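Local coordinates for outer membrane protein Omp121 (Bacteroides thetaiotaomicron, PDB 5FQ8) that probably imports nutrients across the outer membrane as a TonB-dependent receptor, a metal-binding beta-barrel transporter, at residues Pro108-Thr113 / Thr452-Ile457; Gly154-Asn159 / Asn481-Lys486; Asp59-Leu64 / Gly160-Thr165. All coordinates share one frame; numbering follows the deposited sequence.

Contact 1 of 3, residues Pro108-Thr113 / Thr452-Ile457. With C8E ((hydroxyethyloxy)tri(ethyloxy)octane), chain U; KR0 (3-decanoyloxypropyl decanoate), chain K.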
loop_
_atom_site.group_PDB
_atom_site.type_symbol
_atom_site.label_atom_id
_atom_site.label_comp_id
_atom_site.label_asym_id
_atom_site.label_seq_id
_atom_site.Cartn_x
_atom_site.Cartn_y
_atom_site.Cartn_z
ATOM N N PRO B 108 -16.976 -6.388 30.667
ATOM C CA PRO B 108 -16.588 -5.148 30.001
ATOM C C PRO B 108 -16.853 -5.213 28.513
ATOM O O PRO B 108 -16.647 -6.238 27.867
ATOM C CB PRO B 108 -15.096 -5.045 30.305
ATOM C CG PRO B 108 -14.948 -5.755 31.599
ATOM C CD PRO B 108 -15.922 -6.877 31.566
ATOM N N LEU B 109 -17.328 -4.104 27.977
ATOM C CA LEU B 109 -17.646 -3.979 26.565
ATOM C C LEU B 109 -16.581 -3.147 25.871
ATOM O O LEU B 109 -16.091 -2.167 26.429
ATOM C CB LEU B 109 -19.006 -3.323 26.388
ATOM C CG LEU B 109 -19.526 -3.171 24.972
ATOM C CD1 LEU B 109 -19.980 -4.515 24.511
ATOM C CD2 LEU B 109 -20.657 -2.165 24.917
ATOM N N ASN B 110 -16.218 -3.533 24.656
ATOM C CA ASN B 110 -15.248 -2.737 23.924
ATOM C C ASN B 110 -15.891 -1.430 23.497
ATOM O O ASN B 110 -16.979 -1.422 22.920
ATOM C CB ASN B 110 -14.712 -3.499 22.713
ATOM C CG ASN B 110 -13.798 -2.652 21.858
ATOM O OD1 ASN B 110 -14.193 -2.180 20.801
ATOM N ND2 ASN B 110 -12.575 -2.439 22.321
ATOM N N ASN B 111 -15.222 -0.325 23.789
ATOM C CA ASN B 111 -15.722 0.998 23.465
ATOM C C ASN B 111 -14.672 1.765 22.693
ATOM O O ASN B 111 -14.338 2.908 22.999
ATOM C CB ASN B 111 -16.136 1.743 24.728
ATOM C CG ASN B 111 -16.833 3.041 24.429
ATOM O OD1 ASN B 111 -17.511 3.172 23.418
ATOM N ND2 ASN B 111 -16.655 4.020 25.304
ATOM N N SER B 112 -14.128 1.131 21.668
ATOM C CA SER B 112 -13.077 1.750 20.884
ATOM C C SER B 112 -13.685 2.647 19.830
ATOM O O SER B 112 -14.748 2.354 19.291
ATOM C CB SER B 112 -12.203 0.686 20.238
ATOM O OG SER B 112 -11.566 -0.083 21.238
ATOM N N THR B 113 -13.015 3.745 19.545
ATOM C CA THR B 113 -13.538 4.728 18.620
ATOM C C THR B 113 -12.714 4.705 17.351
ATOM O O THR B 113 -11.503 4.498 17.390
ATOM C CB THR B 113 -13.540 6.121 19.252
ATOM O OG1 THR B 113 -14.094 7.078 18.345
ATOM C CG2 THR B 113 -12.156 6.534 19.641
ATOM N N THR B 452 -8.622 -3.520 10.495
ATOM C CA THR B 452 -8.281 -3.547 11.901
ATOM C C THR B 452 -8.854 -4.802 12.519
ATOM O O THR B 452 -9.889 -5.296 12.084
ATOM C CB THR B 452 -8.801 -2.314 12.637
ATOM O OG1 THR B 452 -8.716 -1.165 11.795
ATOM C CG2 THR B 452 -7.971 -2.077 13.863
ATOM N N ARG B 453 -8.154 -5.334 13.507
ATOM C CA ARG B 453 -8.605 -6.503 14.238
ATOM C C ARG B 453 -8.413 -6.209 15.710
ATOM O O ARG B 453 -7.281 -6.010 16.156
ATOM C CB ARG B 453 -7.833 -7.753 13.834
ATOM C CG ARG B 453 -8.146 -8.290 12.468
ATOM C CD ARG B 453 -7.390 -9.580 12.246
ATOM N NE ARG B 453 -7.707 -10.627 13.211
ATOM C CZ ARG B 453 -6.821 -11.517 13.639
ATOM N NH1 ARG B 453 -5.574 -11.447 13.207
ATOM N NH2 ARG B 453 -7.165 -12.451 14.503
ATOM N N ARG B 454 -9.515 -6.160 16.449
ATOM C CA ARG B 454 -9.525 -5.908 17.879
ATOM C C ARG B 454 -9.986 -7.146 18.616
ATOM O O ARG B 454 -10.824 -7.891 18.120
ATOM C CB ARG B 454 -10.463 -4.766 18.228
ATOM C CG ARG B 454 -9.838 -3.430 18.163
ATOM C CD ARG B 454 -10.829 -2.342 18.428
ATOM N NE ARG B 454 -10.316 -1.091 17.903
ATOM C CZ ARG B 454 -9.324 -0.405 18.456
ATOM N NH1 ARG B 454 -8.743 -0.844 19.562
ATOM N NH2 ARG B 454 -8.919 0.723 17.902
ATOM N N ARG B 455 -9.466 -7.342 19.817
ATOM C CA ARG B 455 -9.873 -8.511 20.578
ATOM C C ARG B 455 -9.568 -8.340 22.056
ATOM O O ARG B 455 -8.434 -8.048 22.428
ATOM C CB ARG B 455 -9.188 -9.749 20.014
ATOM C CG ARG B 455 -9.502 -11.043 20.687
ATOM C CD ARG B 455 -9.124 -12.191 19.795
ATOM N NE ARG B 455 -9.493 -13.469 20.388
ATOM C CZ ARG B 455 -8.647 -14.266 21.027
ATOM N NH1 ARG B 455 -7.371 -13.922 21.148
ATOM N NH2 ARG B 455 -9.079 -15.410 21.533
ATOM N N GLU B 456 -10.572 -8.506 22.906
ATOM C CA GLU B 456 -10.381 -8.433 24.342
ATOM C C GLU B 456 -10.982 -9.667 24.985
ATOM O O GLU B 456 -11.974 -10.212 24.508
ATOM C CB GLU B 456 -11.014 -7.182 24.931
ATOM C CG GLU B 456 -10.817 -5.912 24.101
ATOM C CD GLU B 456 -11.498 -4.708 24.713
ATOM O OE1 GLU B 456 -12.202 -4.905 25.723
ATOM O OE2 GLU B 456 -11.330 -3.579 24.199
ATOM N N ILE B 457 -10.366 -10.122 26.063
ATOM C CA ILE B 457 -10.870 -11.280 26.781
ATOM C C ILE B 457 -10.837 -10.971 28.261
ATOM O O ILE B 457 -9.832 -10.474 28.775
ATOM C CB ILE B 457 -10.060 -12.554 26.497
ATOM C CG1 ILE B 457 -10.344 -13.055 25.096
ATOM C CG2 ILE B 457 -10.410 -13.626 27.495
ATOM C CD1 ILE B 457 -9.486 -14.221 24.720
HETATM C C8 C8E U . -8.688 -17.896 23.311
HETATM O O9 C8E U . -10.032 -17.588 23.025
HETATM C C10 C8E U . -10.876 -18.361 23.842
HETATM C C11 C8E U . -12.178 -18.730 23.138
HETATM O O12 C8E U . -13.168 -18.825 24.138
HETATM C C13 C8E U . -14.450 -19.166 23.672
HETATM C C14 C8E U . -15.450 -18.893 24.793
HETATM O O15 C8E U . -15.616 -17.504 24.987
HETATM C C16 C8E U . -16.766 -17.216 25.744
HETATM C C1 KR0 K . -5.246 -14.094 31.346
HETATM O O1 KR0 K . -5.944 -14.819 32.355
HETATM C C2 KR0 K . -6.293 -13.325 30.569
HETATM C C3 KR0 K . -6.480 -13.909 29.187
HETATM C C4 KR0 K . -7.857 -19.739 27.848
HETATM O O4 KR0 K . -7.177 -15.150 29.211
HETATM C C5 KR0 K . -7.184 -15.928 27.983
HETATM C C6 KR0 K . -9.078 -19.695 28.772
HETATM C C7 KR0 K . -6.076 -16.265 32.281
HETATM C C8 KR0 K . -10.127 -20.770 28.480
HETATM O O8 KR0 K . -6.575 -15.486 27.036
HETATM C C9 KR0 K . -11.380 -20.603 29.349
HETATM O O9 KR0 K . -5.110 -16.942 31.995
HETATM C C10 KR0 K . -7.921 -17.235 27.840
HETATM C C11 KR0 K . -7.015 -18.460 27.936
HETATM C C12 KR0 K . -7.394 -16.943 32.552
HETATM C C13 KR0 K . -7.154 -18.157 33.439
HETATM C C14 KR0 K . -12.260 -21.858 29.371
HETATM C C15 KR0 K . -13.663 -21.593 29.911
HETATM C C16 KR0 K . -14.601 -22.761 29.711
HETATM C C17 KR0 K . -8.422 -18.591 34.166
HETATM C C18 KR0 K . -9.135 -19.758 33.496
HETATM C C19 KR0 K . -10.466 -20.012 34.200
HETATM C C20 KR0 K . -11.110 -21.349 33.842
HETATM C C21 KR0 K . -12.466 -21.497 34.537
HETATM C C22 KR0 K . -12.940 -22.950 34.578
HETATM C C23 KR0 K . -14.390 -23.108 34.991
#
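Asn-110 and Glu-456 have the nearest CA atoms of the two segments, 7.5 Å apart; no main-chain hydrogen bond crosses, and side chains make the contact. Residues 108-113 are loop, while 452-457 are extended, so that every second residue, Arg-454 and Glu-456, turns to the loop. Asn-110 holds CG anti to its backbone N (chi1 175°), which carries the amide out to Glu-456. There Asn-110 ND2 donates to Glu-456 OE2 at 156°, 2.5 Å apart as modelled, too short to be taken literally at this resolution. The acceptor lies close to the plane of the amide, but the N-H comes down from above the carboxylate plane, the two planes standing 81° apart. The loop belongs to the plug and strand 446-469 to the barrel wall, so this bond joins the two parts of the TonB-dependent receptor fold. An asparagine suits the place because its NH2 has a second hydrogen: Asn-110 ND2 also donates to Ser-112 OG at 2.8 Å, while its OD1 accepts a weak Asx-turn bond from Ser-112 N. Ser-112 then sets CB 3.4 Å above the guanidinium plane of Arg-454, offset toward its rim; the small residue fits against this flat group, which an extended chain from CG to NE delivers. On the outer side of the wall, Arg-455 NH2 is 2.8 Å from detergent atom O9 of C8E, and Arg-453 forms a salt bridge with Glu-380 of the second subunit.

Contact 2 of 3, residues Gly154-Asn159 / Asn481-Lys486. With KR0 (3-decanoyloxypropyl decanoate), chain K.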
loop_
_atom_site.group_PDB
_atom_site.type_symbol
_atom_site.label_atom_id
_atom_site.label_comp_id
_atom_site.label_asym_id
_atom_site.label_seq_id
_atom_site.Cartn_x
_atom_site.Cartn_y
_atom_site.Cartn_z
ATOM N N GLY B 154 -12.171 -2.845 38.211
ATOM C CA GLY B 154 -10.767 -2.582 37.980
ATOM C C GLY B 154 -10.472 -1.148 37.599
ATOM O O GLY B 154 -11.284 -0.237 37.774
ATOM N N SER B 155 -9.275 -0.960 37.041
ATOM C CA SER B 155 -8.747 0.384 36.841
ATOM C C SER B 155 -9.653 1.216 35.952
ATOM O O SER B 155 -9.900 2.390 36.239
ATOM C CB SER B 155 -7.347 0.312 36.249
ATOM O OG SER B 155 -7.379 -0.240 34.954
ATOM N N ARG B 156 -10.187 0.620 34.888
ATOM C CA ARG B 156 -10.994 1.401 33.959
ATOM C C ARG B 156 -12.200 2.018 34.634
ATOM O O ARG B 156 -12.797 2.944 34.083
ATOM C CB ARG B 156 -11.442 0.544 32.781
ATOM C CG ARG B 156 -10.311 -0.023 31.979
ATOM C CD ARG B 156 -10.821 -0.820 30.831
ATOM N NE ARG B 156 -11.097 -2.197 31.200
ATOM C CZ ARG B 156 -11.500 -3.113 30.337
ATOM N NH1 ARG B 156 -11.675 -2.786 29.072
ATOM N NH2 ARG B 156 -11.727 -4.345 30.736
ATOM N N ALA B 157 -12.554 1.548 35.824
ATOM C CA ALA B 157 -13.747 2.039 36.492
ATOM C C ALA B 157 -13.556 3.416 37.100
ATOM O O ALA B 157 -14.544 4.031 37.504
ATOM C CB ALA B 157 -14.181 1.050 37.566
ATOM N N ALA B 158 -12.322 3.913 37.176
ATOM C CA ALA B 158 -12.120 5.236 37.738
ATOM C C ALA B 158 -12.755 6.298 36.874
ATOM O O ALA B 158 -13.098 7.372 37.368
ATOM C CB ALA B 158 -10.639 5.532 37.904
ATOM N N ASN B 159 -12.913 6.030 35.595
ATOM C CA ASN B 159 -13.585 6.978 34.731
ATOM C C ASN B 159 -15.077 6.881 34.857
ATOM O O ASN B 159 -15.795 7.526 34.094
ATOM C CB ASN B 159 -13.157 6.769 33.277
ATOM C CG ASN B 159 -11.860 7.473 32.953
ATOM O OD1 ASN B 159 -11.716 8.667 33.175
ATOM N ND2 ASN B 159 -10.893 6.726 32.465
ATOM N N ASN B 481 -9.434 -11.528 38.567
ATOM C CA ASN B 481 -9.687 -10.951 37.255
ATOM C C ASN B 481 -8.513 -11.245 36.331
ATOM O O ASN B 481 -7.362 -11.276 36.768
ATOM C CB ASN B 481 -9.929 -9.448 37.350
ATOM C CG ASN B 481 -10.403 -8.861 36.046
ATOM O OD1 ASN B 481 -10.093 -7.724 35.708
ATOM N ND2 ASN B 481 -11.143 -9.645 35.294
ATOM N N GLY B 482 -8.812 -11.478 35.058
ATOM C CA GLY B 482 -7.780 -11.637 34.060
ATOM C C GLY B 482 -8.187 -10.982 32.763
ATOM O O GLY B 482 -9.233 -11.311 32.200
ATOM N N ASN B 483 -7.378 -10.056 32.279
ATOM C CA ASN B 483 -7.735 -9.238 31.133
ATOM C C ASN B 483 -6.665 -9.345 30.051
ATOM O O ASN B 483 -5.474 -9.430 30.353
ATOM C CB ASN B 483 -7.918 -7.793 31.563
ATOM C CG ASN B 483 -8.593 -6.963 30.514
ATOM O OD1 ASN B 483 -7.999 -6.052 29.938
ATOM N ND2 ASN B 483 -9.845 -7.277 30.247
ATOM N N GLU B 484 -7.092 -9.330 28.794
ATOM C CA GLU B 484 -6.179 -9.386 27.664
ATOM C C GLU B 484 -6.794 -8.584 26.532
ATOM O O GLU B 484 -7.843 -8.952 26.019
ATOM C CB GLU B 484 -5.926 -10.825 27.238
ATOM C CG GLU B 484 -4.779 -10.977 26.256
ATOM C CD GLU B 484 -4.745 -12.321 25.579
ATOM O OE1 GLU B 484 -5.498 -12.523 24.607
ATOM O OE2 GLU B 484 -3.964 -13.181 26.024
ATOM N N ARG B 485 -6.148 -7.502 26.131
ATOM C CA ARG B 485 -6.668 -6.642 25.078
ATOM C C ARG B 485 -5.648 -6.569 23.953
ATOM O O ARG B 485 -4.458 -6.383 24.206
ATOM C CB ARG B 485 -7.003 -5.249 25.625
ATOM C CG ARG B 485 -8.173 -5.243 26.591
ATOM C CD ARG B 485 -8.558 -3.855 27.042
ATOM N NE ARG B 485 -7.805 -3.456 28.218
ATOM C CZ ARG B 485 -7.661 -2.201 28.593
ATOM N NH1 ARG B 485 -8.221 -1.254 27.875
ATOM N NH2 ARG B 485 -6.965 -1.899 29.670
ATOM N N LYS B 486 -6.110 -6.729 22.719
ATOM C CA LYS B 486 -5.220 -6.796 21.573
ATOM C C LYS B 486 -5.835 -6.041 20.414
ATOM O O LYS B 486 -7.027 -6.162 20.149
ATOM C CB LYS B 486 -4.942 -8.246 21.169
ATOM C CG LYS B 486 -4.031 -8.440 19.972
ATOM C CD LYS B 486 -3.897 -9.908 19.631
ATOM C CE LYS B 486 -2.923 -10.140 18.499
ATOM N NZ LYS B 486 -2.888 -11.548 18.026
HETATM C C1 KR0 K . -5.246 -14.094 31.346
HETATM O O1 KR0 K . -5.944 -14.819 32.355
HETATM C C2 KR0 K . -6.293 -13.325 30.569
HETATM C C3 KR0 K . -6.480 -13.909 29.187
HETATM C C4 KR0 K . -7.857 -19.739 27.848
HETATM O O4 KR0 K . -7.177 -15.150 29.211
HETATM C C5 KR0 K . -7.184 -15.928 27.983
HETATM C C6 KR0 K . -9.078 -19.695 28.772
HETATM C C7 KR0 K . -6.076 -16.265 32.281
HETATM C C8 KR0 K . -10.127 -20.770 28.480
HETATM O O8 KR0 K . -6.575 -15.486 27.036
HETATM C C9 KR0 K . -11.380 -20.603 29.349
HETATM O O9 KR0 K . -5.110 -16.942 31.995
HETATM C C10 KR0 K . -7.921 -17.235 27.840
HETATM C C11 KR0 K . -7.015 -18.460 27.936
HETATM C C12 KR0 K . -7.394 -16.943 32.552
HETATM C C13 KR0 K . -7.154 -18.157 33.439
HETATM C C14 KR0 K . -12.260 -21.858 29.371
HETATM C C15 KR0 K . -13.663 -21.593 29.911
HETATM C C16 KR0 K . -14.601 -22.761 29.711
HETATM C C17 KR0 K . -8.422 -18.591 34.166
HETATM C C18 KR0 K . -9.135 -19.758 33.496
HETATM C C19 KR0 K . -10.466 -20.012 34.200
HETATM C C20 KR0 K . -11.110 -21.349 33.842
HETATM C C21 KR0 K . -12.466 -21.497 34.537
HETATM C C22 KR0 K . -12.940 -22.950 34.578
HETATM C C23 KR0 K . -14.390 -23.108 34.991
#
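Arg-156 reaches Asn-483 and Arg-485, on strand 472-495 of the barrel wall, from a short 3-10 segment of the plug domain. Just ahead of it, the positive phi of Gly-154 (95°) suits glycine, since a CB there would press on the preceding carbonyl O. Gly-154 O accepts from Ala-157 N at 2.9 Å, and Ser-155 O likewise from Ala-158 N. Arg-156 is long enough to cross from plug to wall. Bent at chi3 (-86°), it lays its guanidinium flat on that of Arg-485, centres 4.3 Å apart and planes tilted by 28°, the two side chains running antiparallel alongside each other. The stacked charges may be eased by Glu-456, whose OE1 makes a long, weak ion pair with Arg-156 NH1. Arg-156 NH2 also comes near Asn-483 ND2, 3.5 Å away, a packing contact between two donors and not a hydrogen bond. Farther on, Ala-158 O is bonded by Arg-670. Across the wall, Gly-482 C packs 3.7 Å from lipid atom C2 of KR0, where a CB would collide with the ligand. Asn-483 steadies the second arginine: Arg-485 NE donates to Asn-483 OD1 over 3.1 Å, arriving in the carbonyl plane.

Contact 3 of 3, residues Asp59-Leu64 / Gly160-Thr165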
loop_
_atom_site.group_PDB
_atom_site.type_symbol
_atom_site.label_atom_id
_atom_site.label_comp_id
_atom_site.label_asym_id
_atom_site.label_seq_id
_atom_site.Cartn_x
_atom_site.Cartn_y
_atom_site.Cartn_z
ATOM N N ASP B 59 -28.662 4.846 19.152
ATOM C CA ASP B 59 -27.576 4.776 20.101
ATOM C C ASP B 59 -28.156 4.719 21.503
ATOM O O ASP B 59 -29.172 5.354 21.788
ATOM C CB ASP B 59 -26.685 5.996 19.876
ATOM C CG ASP B 59 -25.828 6.290 21.032
ATOM O OD1 ASP B 59 -25.069 5.407 21.449
ATOM O OD2 ASP B 59 -25.912 7.414 21.533
ATOM N N VAL B 60 -27.536 3.927 22.368
ATOM C CA VAL B 60 -28.059 3.782 23.716
ATOM C C VAL B 60 -27.803 5.008 24.574
ATOM O O VAL B 60 -28.536 5.226 25.539
ATOM C CB VAL B 60 -27.458 2.514 24.348
ATOM C CG1 VAL B 60 -26.850 2.785 25.687
ATOM C CG2 VAL B 60 -28.522 1.504 24.504
ATOM N N MET B 61 -26.826 5.840 24.215
ATOM C CA MET B 61 -26.330 6.897 25.082
ATOM C C MET B 61 -26.802 8.290 24.722
ATOM O O MET B 61 -26.903 9.127 25.610
ATOM C CB MET B 61 -24.810 6.897 25.069
ATOM C CG MET B 61 -24.246 5.738 25.770
ATOM S SD MET B 61 -24.678 5.905 27.462
ATOM C CE MET B 61 -24.471 4.277 28.040
ATOM N N SER B 62 -27.053 8.586 23.451
ATOM C CA SER B 62 -27.224 9.979 23.070
ATOM C C SER B 62 -28.557 10.542 23.526
ATOM O O SER B 62 -28.711 11.767 23.602
ATOM C CB SER B 62 -27.063 10.137 21.561
ATOM O OG SER B 62 -28.123 9.553 20.841
ATOM N N SER B 63 -29.514 9.672 23.838
ATOM C CA SER B 63 -30.782 10.132 24.373
ATOM C C SER B 63 -30.616 10.725 25.763
ATOM O O SER B 63 -31.359 11.636 26.137
ATOM C CB SER B 63 -31.780 8.977 24.397
ATOM O OG SER B 63 -31.288 7.907 25.178
ATOM N N LEU B 64 -29.654 10.235 26.535
ATOM C CA LEU B 64 -29.416 10.712 27.887
ATOM C C LEU B 64 -28.594 11.993 27.929
ATOM O O LEU B 64 -28.076 12.339 28.993
ATOM C CB LEU B 64 -28.725 9.626 28.705
ATOM C CG LEU B 64 -29.468 8.308 28.661
ATOM C CD1 LEU B 64 -28.652 7.206 29.255
ATOM C CD2 LEU B 64 -30.746 8.484 29.430
ATOM N N GLY B 160 -15.548 6.117 35.827
ATOM C CA GLY B 160 -16.950 5.803 35.943
ATOM C C GLY B 160 -17.293 4.495 35.258
ATOM O O GLY B 160 -16.534 3.945 34.456
ATOM N N VAL B 161 -18.474 3.990 35.584
ATOM C CA VAL B 161 -18.957 2.735 35.031
ATOM C C VAL B 161 -20.373 2.926 34.522
ATOM O O VAL B 161 -21.198 3.551 35.190
ATOM C CB VAL B 161 -18.918 1.605 36.076
ATOM C CG1 VAL B 161 -19.492 0.366 35.479
ATOM C CG2 VAL B 161 -17.511 1.356 36.534
ATOM N N VAL B 162 -20.654 2.395 33.347
ATOM C CA VAL B 162 -22.004 2.370 32.803
ATOM C C VAL B 162 -22.453 0.919 32.783
ATOM O O VAL B 162 -22.147 0.178 31.845
ATOM C CB VAL B 162 -22.083 2.981 31.405
ATOM C CG1 VAL B 162 -23.444 2.737 30.859
ATOM C CG2 VAL B 162 -21.793 4.446 31.454
ATOM N N MET B 163 -23.174 0.504 33.812
ATOM C CA MET B 163 -23.662 -0.859 33.905
ATOM C C MET B 163 -24.972 -0.974 33.149
ATOM O O MET B 163 -25.974 -0.381 33.547
ATOM C CB MET B 163 -23.856 -1.260 35.360
ATOM C CG MET B 163 -22.613 -1.711 36.046
ATOM S SD MET B 163 -22.888 -1.772 37.798
ATOM C CE MET B 163 -24.514 -2.515 37.856
ATOM N N ILE B 164 -24.971 -1.734 32.097
ATOM C CA ILE B 164 -26.189 -2.013 31.349
ATOM C C ILE B 164 -26.681 -3.410 31.705
ATOM O O ILE B 164 -25.890 -4.296 32.029
ATOM C CB ILE B 164 -25.937 -1.842 29.840
ATOM C CG1 ILE B 164 -25.719 -0.369 29.531
ATOM C CG2 ILE B 164 -27.090 -2.359 29.016
ATOM C CD1 ILE B 164 -25.619 -0.092 28.066
ATOM N N THR B 165 -28.003 -3.592 31.729
ATOM C CA THR B 165 -28.599 -4.901 31.974
ATOM C C THR B 165 -29.654 -5.170 30.917
ATOM O O THR B 165 -30.580 -4.376 30.742
ATOM C CB THR B 165 -29.209 -5.000 33.369
ATOM O OG1 THR B 165 -28.199 -4.795 34.357
ATOM C CG2 THR B 165 -29.785 -6.359 33.574
#
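Met-61 pushes its terminal methyl against Val-162, CE lying 3.4 Å from CG1, the two side chains meeting tip to tip. This is core packing inside the plug domain: strand 161-166, next to 138-144 and 101-103 in the small mixed sheet, receives the loop that follows helix 49-54. The backbones stay well apart, with Met-61 CA 9.9 Å from Val-162 CA, so the gap is bridged by long or branched side chains. A methionine suits this, since its flexible thioether bends at chi2 (-66°) and turns toward the strand an end that its CB direction alone would not. Beside it, Val-60 CG1 meets Ile-164 CD1 head-on at 3.9 Å, the extended ethyl arm of the isoleucine doing the reaching. Val-162 and Ile-164, two residues apart, share the strand face turned to the loop, and their beta-branched shapes suit an extended backbone. Met-141 of the neighbouring strand touches both Val-60 and Met-61, while Tyr-102 touches Met-61 and Val-162; the four residues that meet across the contact are all buried. Asp-59 helps shape the turn that presents the two loop residues: its OD1 accepts a weak Asx-turn bond from Met-61 N, and farther along Leu-64 N donates to Met-61 O at 3.1 Å.

Overall arrangement
Contacts 1 and 2 both join the plug to the barrel wall, their centres 12 Å apart, through strands 446-469 and 472-495, which follow each other in the chain and pair antiparallel. They meet through a probable backbone hydrogen bond between Arg-455 and Lys-486, and through Pro-108 packing on Arg-156; both also border the lipid KR0. Contact 3 lies within the plug, its centre about 17 Å from that of contact 1 and about 18 Å from that of contact 2. Along the chain the order is 59-64, 108-113, 154-159, 160-165, 452-457, 481-486, so plug segments come first, and the contacts interleave. Because 154-159 runs straight into strand 161-166, the turn that meets the wall is an extension of the plug's own sheet.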